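Local coordinates for protein pyruvate kinase 1 (Trypanosoma brucei brucei, PDB 4KCT) that transfers a phosphoryl group from phosphoenolpyruvate to ADP in the last step of glycolysis and also has an intrinsic oxaloacetate decarboxylase activity, at residues A396-S401 with K456-G461; V477-A482 with Q492-Y497. All coordinates share one frame; numbering follows the deposited sequence.

How the contacts relate
Contact 1 lays helix 455-467 on one face of strand 396-400, and contact 2 pairs strand 476-481, the next element along the chain, with strand 492-497. Their centres lie about 9 Å apart, and strands 396-400 and 476-481 are parallel neighbours in a single sheet: L398 N is 2.8 Å from V478 O, and L398 O is 2.8 Å from V480 N, both probable hydrogen bonds. Both contacts end at the same ligand, the bisphosphate FDP. Contact 1 gives it the L400 carbonyl, the S401 hydroxyl and the R457 guanidinium, contact 2 the A482 amide. The pyruvate and magnesium site belongs to the barrel domain.

Contact 1: residues A396-S401 with K456-G461. With FDP (2,6-di-O-phosphono-beta-D-fructofuranose), chain F.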
ATOM      1  N   ALA A 396      25.817  12.599   2.942  1.00 16.55           N
ATOM      2  CA  ALA A 396      26.619  11.661   2.165  1.00 18.59           C
ATOM      3  C   ALA A 396      26.671  10.308   2.822  1.00 17.45           C
ATOM      4  O   ALA A 396      26.463  10.179   4.035  1.00 17.95           O
ATOM      5  CB  ALA A 396      28.053  12.208   1.956  1.00 16.60           C
ATOM      6  N   MET A 397      27.063   9.313   2.041  1.00 14.41           N
ATOM      7  CA  MET A 397      27.446   8.035   2.588  1.00 15.78           C
ATOM      8  C   MET A 397      28.887   7.799   2.188  1.00 17.83           C
ATOM      9  O   MET A 397      29.372   8.388   1.222  1.00 17.12           O
ATOM     10  CB  MET A 397      26.554   6.940   2.004  1.00 16.16           C
ATOM     11  CG  MET A 397      25.056   7.170   2.288  1.00 16.28           C
ATOM     12  SD  MET A 397      24.043   5.811   1.641  1.00 17.47           S
ATOM     13  CE  MET A 397      24.551   4.448   2.718  1.00 14.12           C
ATOM     14  N   LEU A 398      29.566   6.945   2.933  1.00 15.77           N
ATOM     15  CA  LEU A 398      30.961   6.639   2.690  1.00 16.85           C
ATOM     16  C   LEU A 398      31.098   5.122   2.793  1.00 17.15           C
ATOM     17  O   LEU A 398      30.592   4.528   3.745  1.00 17.05           O
ATOM     18  CB  LEU A 398      31.820   7.321   3.775  1.00 18.77           C
ATOM     19  CG  LEU A 398      33.312   6.994   3.861  1.00 21.89           C
ATOM     20  CD1 LEU A 398      33.982   7.256   2.535  1.00 22.72           C
ATOM     21  CD2 LEU A 398      33.927   7.897   4.933  1.00 24.48           C
ATOM     22  N   VAL A 399      31.704   4.490   1.784  1.00 15.35           N
ATOM     23  CA  VAL A 399      31.879   3.033   1.789  1.00 16.05           C
ATOM     24  C   VAL A 399      33.317   2.693   1.377  1.00 18.87           C
ATOM     25  O   VAL A 399      33.891   3.354   0.506  1.00 16.71           O
ATOM     26  CB  VAL A 399      30.866   2.322   0.834  1.00 17.23           C
ATOM     27  CG1 VAL A 399      31.010   2.829  -0.616  1.00 16.02           C
ATOM     28  CG2 VAL A 399      30.999   0.784   0.914  1.00 15.32           C
ATOM     29  N   LEU A 400      33.934   1.752   2.092  1.00 16.51           N
ATOM     30  CA  LEU A 400      35.237   1.191   1.654  1.00 17.56           C
ATOM     31  C   LEU A 400      34.996   0.019   0.714  1.00 17.18           C
ATOM     32  O   LEU A 400      34.256  -0.911   1.054  1.00 17.15           O
ATOM     33  CB  LEU A 400      36.056   0.713   2.865  1.00 17.54           C
ATOM     34  CG  LEU A 400      36.885   1.799   3.581  1.00 22.22           C
ATOM     35  CD1 LEU A 400      36.051   3.046   3.815  1.00 20.82           C
ATOM     36  CD2 LEU A 400      37.444   1.265   4.902  1.00 20.51           C
ATOM     37  N   SER A 401      35.485   0.125  -0.520  1.00 16.48           N
ATOM     38  CA  SER A 401      35.297  -0.964  -1.473  1.00 19.34           C
ATOM     39  C   SER A 401      36.533  -1.104  -2.317  1.00 20.66           C
ATOM     40  O   SER A 401      37.018  -0.130  -2.863  1.00 24.05           O
ATOM     41  CB  SER A 401      34.078  -0.707  -2.383  1.00 18.46           C
ATOM     42  OG  SER A 401      33.840  -1.844  -3.202  1.00 18.23           O
ATOM     43  N   LYS A 456      42.517   5.181   8.398  1.00 22.99           N
ATOM     44  CA  LYS A 456      43.130   6.058   7.400  1.00 22.60           C
ATOM     45  C   LYS A 456      42.182   6.260   6.222  1.00 23.03           C
ATOM     46  O   LYS A 456      42.034   7.367   5.704  1.00 22.00           O
ATOM     47  CB  LYS A 456      44.467   5.486   6.906  1.00 22.93           C
ATOM     48  CG  LYS A 456      45.577   5.557   7.951  1.00 30.21           C
ATOM     49  CD  LYS A 456      46.772   4.710   7.546  1.00 30.88           C
ATOM     50  CE  LYS A 456      47.896   4.838   8.555  1.00 38.17           C
ATOM     51  NZ  LYS A 456      49.135   4.259   7.976  1.00 50.78           N
ATOM     52  N   ARG A 457      41.571   5.175   5.770  1.00 20.94           N
ATOM     53  CA  ARG A 457      40.643   5.286   4.676  1.00 20.43           C
ATOM     54  C   ARG A 457      39.411   6.086   5.025  1.00 19.54           C
ATOM     55  O   ARG A 457      38.924   6.868   4.209  1.00 22.07           O
ATOM     56  CB  ARG A 457      40.287   3.908   4.110  1.00 17.81           C
ATOM     57  CG  ARG A 457      41.389   3.368   3.215  1.00 20.46           C
ATOM     58  CD  ARG A 457      41.135   1.926   2.843  1.00 19.57           C
ATOM     59  NE  ARG A 457      41.150   1.045   4.003  1.00 18.96           N
ATOM     60  CZ  ARG A 457      40.668  -0.192   3.981  1.00 19.16           C
ATOM     61  NH1 ARG A 457      40.027  -0.631   2.890  1.00 17.91           N
ATOM     62  NH2 ARG A 457      40.797  -0.989   5.047  1.00 19.74           N
ATOM     63  N   VAL A 458      38.895   5.908   6.240  1.00 20.54           N
ATOM     64  CA  VAL A 458      37.725   6.675   6.643  1.00 19.56           C
ATOM     65  C   VAL A 458      38.050   8.146   6.724  1.00 21.13           C
ATOM     66  O   VAL A 458      37.273   8.980   6.274  1.00 21.12           O
ATOM     67  CB  VAL A 458      37.118   6.170   7.970  1.00 21.16           C
ATOM     68  CG1 VAL A 458      36.099   7.172   8.513  1.00 19.92           C
ATOM     69  CG2 VAL A 458      36.461   4.800   7.760  1.00 19.40           C
ATOM     70  N   LYS A 459      39.194   8.468   7.318  1.00 22.76           N
ATOM     71  CA  LYS A 459      39.667   9.848   7.339  1.00 24.59           C
ATOM     72  C   LYS A 459      39.782  10.454   5.933  1.00 21.52           C
ATOM     73  O   LYS A 459      39.335  11.571   5.704  1.00 23.36           O
ATOM     74  CB  LYS A 459      40.999   9.965   8.097  1.00 24.26           C
ATOM     75  CG  LYS A 459      41.572  11.383   8.163  1.00 30.73           C
ATOM     76  CD  LYS A 459      42.694  11.466   9.202  1.00 38.93           C
ATOM     77  CE  LYS A 459      43.599  12.672   8.969  1.00 46.18           C
ATOM     78  NZ  LYS A 459      42.845  13.876   8.506  1.00 47.02           N
ATOM     79  N   LEU A 460      40.366   9.712   4.994  1.00 23.82           N
ATOM     80  CA  LEU A 460      40.510  10.202   3.625  1.00 21.75           C
ATOM     81  C   LEU A 460      39.137  10.529   3.044  1.00 23.89           C
ATOM     82  O   LEU A 460      38.919  11.615   2.457  1.00 22.50           O
ATOM     83  CB  LEU A 460      41.212   9.143   2.758  1.00 24.43           C
ATOM     84  CG  LEU A 460      41.597   9.491   1.315  1.00 26.86           C
ATOM     85  CD1 LEU A 460      42.649  10.605   1.284  1.00 27.86           C
ATOM     86  CD2 LEU A 460      42.132   8.234   0.618  1.00 24.26           C
ATOM     87  N   GLY A 461      38.192   9.603   3.243  1.00 20.85           N
ATOM     88  CA  GLY A 461      36.830   9.771   2.749  1.00 21.00           C
ATOM     89  C   GLY A 461      36.106  10.957   3.354  1.00 22.37           C
ATOM     90  O   GLY A 461      35.421  11.704   2.645  1.00 21.00           O
TER
HETATM   91  P1  FDP F1004      39.105  -4.160   3.870  1.00 22.06           P
HETATM   92  O1P FDP F1004      38.843  -3.227   5.034  1.00 20.29           O
HETATM   93  O2P FDP F1004      39.835  -3.471   2.746  1.00 22.12           O
HETATM   94  O3P FDP F1004      39.645  -5.529   4.252  1.00 22.37           O
HETATM   95  O1  FDP F1004      37.563  -7.193   4.138  1.00 22.00           O
HETATM   96  C1  FDP F1004      36.825  -6.155   4.789  1.00 19.84           C
HETATM   97  C2  FDP F1004      36.469  -5.090   3.758  1.00 20.55           C
HETATM   98  O2  FDP F1004      37.647  -4.453   3.189  1.00 19.92           O
HETATM   99  C3  FDP F1004      35.520  -4.029   4.306  1.00 17.47           C
HETATM  100  O3  FDP F1004      36.189  -3.103   5.159  1.00 18.76           O
HETATM  101  C4  FDP F1004      35.072  -3.366   3.014  1.00 18.40           C
HETATM  102  O4  FDP F1004      33.897  -2.551   3.173  1.00 18.18           O
HETATM  103  C5  FDP F1004      34.819  -4.584   2.139  1.00 17.59           C
HETATM  104  O5  FDP F1004      35.694  -5.644   2.673  1.00 18.25           O
HETATM  105  C6  FDP F1004      35.148  -4.286   0.682  1.00 18.19           C
HETATM  106  O6  FDP F1004      34.602  -5.340  -0.115  1.00 20.97           O
HETATM  107  P2  FDP F1004      34.491  -5.136  -1.718  1.00 22.48           P
HETATM  108  O4P FDP F1004      33.459  -4.009  -1.899  1.00 17.32           O
HETATM  109  O5P FDP F1004      35.884  -4.765  -2.123  1.00 19.16           O
HETATM  110  O6P FDP F1004      34.004  -6.468  -2.230  1.00 20.09           O
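Strand 396-400 and helix 456-461 run roughly antiparallel, at 148°, with their axes 9.1 Å apart and no hydrogen bond between them. L398 and L400 point from the strand toward the helix. L398 swings CG away from its own backbone N and splits its branches over the helix: CD1 rests on the bare CA of G461 at 3.8 Å, while CD2 lies against the V458 carbonyl and, more loosely, V458 CG1. L400 does two jobs. Its CD1 meets V458 CG2 at 4.3 Å, and its CD2 sits over the centre of the R457 guanidinium, 3.7 Å from R457 CZ, so one face of the charged group has an aliphatic cover.

The bend of R457 at chi3 (-64°) turns that group to present its edge to FDP, with P1 close to its plane. The grip is two-pronged: R457 NH1 bonds FDP O2P at 2.9 Å, with an N-H...O angle of 153°, and R457 NH2 bonds FDP O1P at 3.0 Å. A salt bridge from R457 NE to D451 OD2 helps fix the rotation of the guanidinium.

At the strand's C-terminal end the backbone joins in. The L400 carbonyl accepts the sugar hydroxyl, FDP O4 to L400 O at 2.7 Å, and S401 OG donates to FDP O4P of the other phosphate at 2.6 Å. K454 and S406, with the backbone amides of N402 and T403, also hydrogen-bond to FDP. The arrangement is that of an alpha/beta domain with a helix packed on a sheet strand, whose C-terminal end opens into the effector site, here holding fructose 2,6-bisphosphate, the kind of sugar bisphosphate that activates pyruvate kinases allosterically, as in trypanosomatid relatives.

Contact 2: residues V477-A482 with Q492-Y497; sequences VVVVHA and QTRLIY. With FDP (2,6-di-O-phosphono-beta-D-fructofuranose), chain F.
V479 overlaps I496 on one face of the sheet, its CG2 3.5 Å from I496 CD1. The two strands form an antiparallel beta hairpin at the edge of this chain's part of the mixed sheet, with V477-I496, V479-R494 and H481-Q492 as hydrogen-bonded pairs and V478-L495 and V480-T493 as non-hydrogen-bonded ones. The ladder is firm at V477-I496, where V477 N reaches I496 O at 2.8 Å, and slackens toward H481, where the return bond from Q492 N is weak.

On the face bearing V478 and V480, T493 CG2 touches both valines, tightly at V478 CG1, 3.3 Å away, and more loosely at V480 CG2; helix 377-392 covers this side through A385 and V381. On the other face I496 CD1 lies over the centre of the R494 guanidinium, and R494 NH2 meets the edge of the H481 ring. With its CG between backbone N and carbonyl carbon (chi1 51°), H481 turns its ring back along the hairpin, and R494 NH2 donates to H481 NE2 at 2.9 Å, in the ring plane but tilted from the guanidinium plane, the two planes being 72° apart. H481 ND1 donates to A482 O at 2.7 Å, so both ring nitrogens are tied down. R494 NH1 goes on to D483 of the second subunit, and Q492, T493 and R494 pair with a strand there, carrying the sheet across the interface. A482 N donates to FDP O3. A water donates to V479 O at 2.9 Å and to Q492 OE1, and accepts from R494 NE at 3.2 Å.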
ATOM      1  N   VAL A 477      27.195  11.593   8.362  1.00 19.10           N
ATOM      2  CA  VAL A 477      27.547  10.763   7.206  1.00 18.94           C
ATOM      3  C   VAL A 477      27.364   9.303   7.599  1.00 18.30           C
ATOM      4  O   VAL A 477      27.631   8.936   8.745  1.00 18.49           O
ATOM      5  CB  VAL A 477      29.010  10.980   6.803  1.00 22.54           C
ATOM      6  CG1 VAL A 477      29.434   9.971   5.740  1.00 24.75           C
ATOM      7  CG2 VAL A 477      29.195  12.386   6.264  1.00 22.51           C
ATOM      8  N   VAL A 478      26.800   8.496   6.701  1.00 15.75           N
ATOM      9  CA  VAL A 478      26.623   7.066   6.984  1.00 14.36           C
ATOM     10  C   VAL A 478      27.824   6.318   6.425  1.00 16.90           C
ATOM     11  O   VAL A 478      28.138   6.441   5.234  1.00 17.15           O
ATOM     12  CB  VAL A 478      25.315   6.508   6.370  1.00 14.40           C
ATOM     13  CG1 VAL A 478      25.173   4.999   6.714  1.00 13.73           C
ATOM     14  CG2 VAL A 478      24.103   7.310   6.891  1.00 14.34           C
ATOM     15  N   VAL A 479      28.506   5.556   7.280  1.00 14.85           N
ATOM     16  CA  VAL A 479      29.824   4.993   6.936  1.00 14.90           C
ATOM     17  C   VAL A 479      29.737   3.470   7.000  1.00 15.79           C
ATOM     18  O   VAL A 479      29.399   2.907   8.037  1.00 14.91           O
ATOM     19  CB  VAL A 479      30.901   5.457   7.919  1.00 16.36           C
ATOM     20  CG1 VAL A 479      32.267   4.858   7.568  1.00 16.87           C
ATOM     21  CG2 VAL A 479      30.952   6.982   7.963  1.00 15.37           C
ATOM     22  N   VAL A 480      30.108   2.818   5.908  1.00 14.46           N
ATOM     23  CA  VAL A 480      29.922   1.379   5.771  1.00 15.00           C
ATOM     24  C   VAL A 480      31.287   0.737   5.477  1.00 15.18           C
ATOM     25  O   VAL A 480      31.975   1.125   4.515  1.00 14.44           O
ATOM     26  CB  VAL A 480      28.962   1.061   4.606  1.00 15.59           C
ATOM     27  CG1 VAL A 480      28.890  -0.460   4.356  1.00 14.86           C
ATOM     28  CG2 VAL A 480      27.560   1.656   4.884  1.00 15.16           C
ATOM     29  N   HIS A 481      31.671  -0.238   6.296  1.00 14.41           N
ATOM     30  CA  HIS A 481      32.844  -1.092   6.015  1.00 15.76           C
ATOM     31  C   HIS A 481      32.789  -2.281   6.942  1.00 17.07           C
ATOM     32  O   HIS A 481      31.737  -2.552   7.522  1.00 17.73           O
ATOM     33  CB  HIS A 481      34.172  -0.318   6.169  1.00 15.16           C
ATOM     34  CG  HIS A 481      34.313   0.426   7.488  1.00 17.60           C
ATOM     35  ND1 HIS A 481      34.628  -0.203   8.664  1.00 16.17           N
ATOM     36  CD2 HIS A 481      34.281   1.792   7.771  1.00 15.01           C
ATOM     37  CE1 HIS A 481      34.731   0.726   9.653  1.00 16.99           C
ATOM     38  NE2 HIS A 481      34.555   1.941   9.108  1.00 16.58           N
ATOM     39  N   ALA A 482      33.899  -3.012   7.111  1.00 16.27           N
ATOM     40  CA  ALA A 482      33.863  -4.161   8.054  1.00 18.34           C
ATOM     41  C   ALA A 482      34.346  -3.742   9.444  1.00 20.61           C
ATOM     42  O   ALA A 482      34.960  -2.673   9.601  1.00 18.66           O
ATOM     43  CB  ALA A 482      34.676  -5.326   7.533  1.00 16.95           C
ATOM     44  N   GLN A 492      29.233  -3.758   8.813  1.00 14.39           N
ATOM     45  CA  GLN A 492      29.078  -2.713   9.830  1.00 15.43           C
ATOM     46  C   GLN A 492      28.601  -1.411   9.141  1.00 16.12           C
ATOM     47  O   GLN A 492      29.115  -1.055   8.090  1.00 14.44           O
ATOM     48  CB  GLN A 492      30.437  -2.461  10.517  1.00 15.11           C
ATOM     49  CG  GLN A 492      30.405  -1.318  11.530  1.00 16.37           C
ATOM     50  CD  GLN A 492      31.747  -1.104  12.195  1.00 19.25           C
ATOM     51  OE1 GLN A 492      32.473  -0.133  11.896  1.00 20.53           O
ATOM     52  NE2 GLN A 492      32.092  -1.996  13.090  1.00 14.27           N
ATOM     53  N   THR A 493      27.666  -0.694   9.773  1.00 15.31           N
ATOM     54  CA  THR A 493      27.322   0.686   9.376  1.00 17.22           C
ATOM     55  C   THR A 493      27.382   1.549  10.616  1.00 18.31           C
ATOM     56  O   THR A 493      26.911   1.123  11.692  1.00 18.73           O
ATOM     57  CB  THR A 493      25.842   0.787   8.923  1.00 25.08           C
ATOM     58  OG1 THR A 493      25.476  -0.348   8.131  1.00 34.05           O
ATOM     59  CG2 THR A 493      25.591   2.082   8.130  1.00 21.79           C
ATOM     60  N   ARG A 494      27.834   2.792  10.456  1.00 16.30           N
ATOM     61  CA  ARG A 494      27.954   3.755  11.592  1.00 17.20           C
ATOM     62  C   ARG A 494      27.393   5.084  11.097  1.00 17.14           C
ATOM     63  O   ARG A 494      27.638   5.455   9.951  1.00 17.91           O
ATOM     64  CB  ARG A 494      29.425   4.017  11.925  1.00 18.51           C
ATOM     65  CG  ARG A 494      30.182   2.844  12.495  1.00 22.71           C
ATOM     66  CD  ARG A 494      31.542   3.297  12.946  1.00 20.84           C
ATOM     67  NE  ARG A 494      32.499   3.444  11.854  1.00 19.10           N
ATOM     68  CZ  ARG A 494      33.597   4.188  11.959  1.00 22.38           C
ATOM     69  NH1 ARG A 494      33.833   4.859  13.087  1.00 21.12           N
ATOM     70  NH2 ARG A 494      34.500   4.181  11.002  1.00 18.22           N
ATOM     71  N   LEU A 495      26.770   5.844  11.982  1.00 14.30           N
ATOM     72  CA  LEU A 495      26.481   7.250  11.701  1.00 16.38           C
ATOM     73  C   LEU A 495      27.525   8.085  12.402  1.00 17.10           C
ATOM     74  O   LEU A 495      27.670   7.989  13.607  1.00 19.06           O
ATOM     75  CB  LEU A 495      25.104   7.650  12.229  1.00 18.16           C
ATOM     76  CG  LEU A 495      23.884   6.857  11.761  1.00 25.53           C
ATOM     77  CD1 LEU A 495      22.621   7.718  11.706  1.00 23.39           C
ATOM     78  CD2 LEU A 495      24.133   6.172  10.451  1.00 22.44           C
ATOM     79  N   ILE A 496      28.240   8.903  11.642  1.00 18.19           N
ATOM     80  CA  ILE A 496      29.324   9.716  12.182  1.00 21.83           C
ATOM     81  C   ILE A 496      29.037  11.184  11.874  1.00 23.40           C
ATOM     82  O   ILE A 496      28.598  11.508  10.770  1.00 20.47           O
ATOM     83  CB  ILE A 496      30.654   9.300  11.536  1.00 26.86           C
ATOM     84  CG1 ILE A 496      31.017   7.891  12.008  1.00 29.29           C
ATOM     85  CG2 ILE A 496      31.776  10.274  11.906  1.00 30.05           C
ATOM     86  CD1 ILE A 496      32.180   7.293  11.247  1.00 39.99           C
ATOM     87  N   TYR A 497      29.218  12.056  12.859  1.00 20.52           N
ATOM     88  CA  TYR A 497      29.197  13.494  12.605  1.00 21.53           C
ATOM     89  C   TYR A 497      30.567  13.963  12.126  1.00 24.81           C
ATOM     90  O   TYR A 497      31.580  13.701  12.775  1.00 23.95           O
ATOM     91  CB  TYR A 497      28.842  14.266  13.879  1.00 25.69           C
ATOM     92  CG  TYR A 497      27.430  14.131  14.278  1.00 30.54           C
ATOM     93  CD1 TYR A 497      27.039  13.163  15.196  1.00 37.45           C
ATOM     94  CD2 TYR A 497      26.451  14.937  13.709  1.00 32.96           C
ATOM     95  CE1 TYR A 497      25.712  13.028  15.560  1.00 44.76           C
ATOM     96  CE2 TYR A 497      25.124  14.776  14.021  1.00 39.67           C
ATOM     97  CZ  TYR A 497      24.755  13.835  14.955  1.00 55.80           C
ATOM     98  OH  TYR A 497      23.435  13.736  15.318  1.00 67.05           O
TER
HETATM   99  P1  FDP F1004      39.105  -4.160   3.870  1.00 22.06           P
HETATM  100  O1P FDP F1004      38.843  -3.227   5.034  1.00 20.29           O
HETATM  101  O2P FDP F1004      39.835  -3.471   2.746  1.00 22.12           O
HETATM  102  O3P FDP F1004      39.645  -5.529   4.252  1.00 22.37           O
HETATM  103  O1  FDP F1004      37.563  -7.193   4.138  1.00 22.00           O
HETATM  104  C1  FDP F1004      36.825  -6.155   4.789  1.00 19.84           C
HETATM  105  C2  FDP F1004      36.469  -5.090   3.758  1.00 20.55           C
HETATM  106  O2  FDP F1004      37.647  -4.453   3.189  1.00 19.92           O
HETATM  107  C3  FDP F1004      35.520  -4.029   4.306  1.00 17.47           C
HETATM  108  O3  FDP F1004      36.189  -3.103   5.159  1.00 18.76           O
HETATM  109  C4  FDP F1004      35.072  -3.366   3.014  1.00 18.40           C
HETATM  110  O4  FDP F1004      33.897  -2.551   3.173  1.00 18.18           O
HETATM  111  C5  FDP F1004      34.819  -4.584   2.139  1.00 17.59           C
HETATM  112  O5  FDP F1004      35.694  -5.644   2.673  1.00 18.25           O
HETATM  113  C6  FDP F1004      35.148  -4.286   0.682  1.00 18.19           C
HETATM  114  O6  FDP F1004      34.602  -5.340  -0.115  1.00 20.97           O
HETATM  115  P2  FDP F1004      34.491  -5.136  -1.718  1.00 22.48           P
HETATM  116  O4P FDP F1004      33.459  -4.009  -1.899  1.00 17.32           O
HETATM  117  O5P FDP F1004      35.884  -4.765  -2.123  1.00 19.16           O
HETATM  118  O6P FDP F1004      34.004  -6.468  -2.230  1.00 20.09           O
HETATM  119  O   HOH W   1      31.467   1.550   9.504  1.00 16.81           O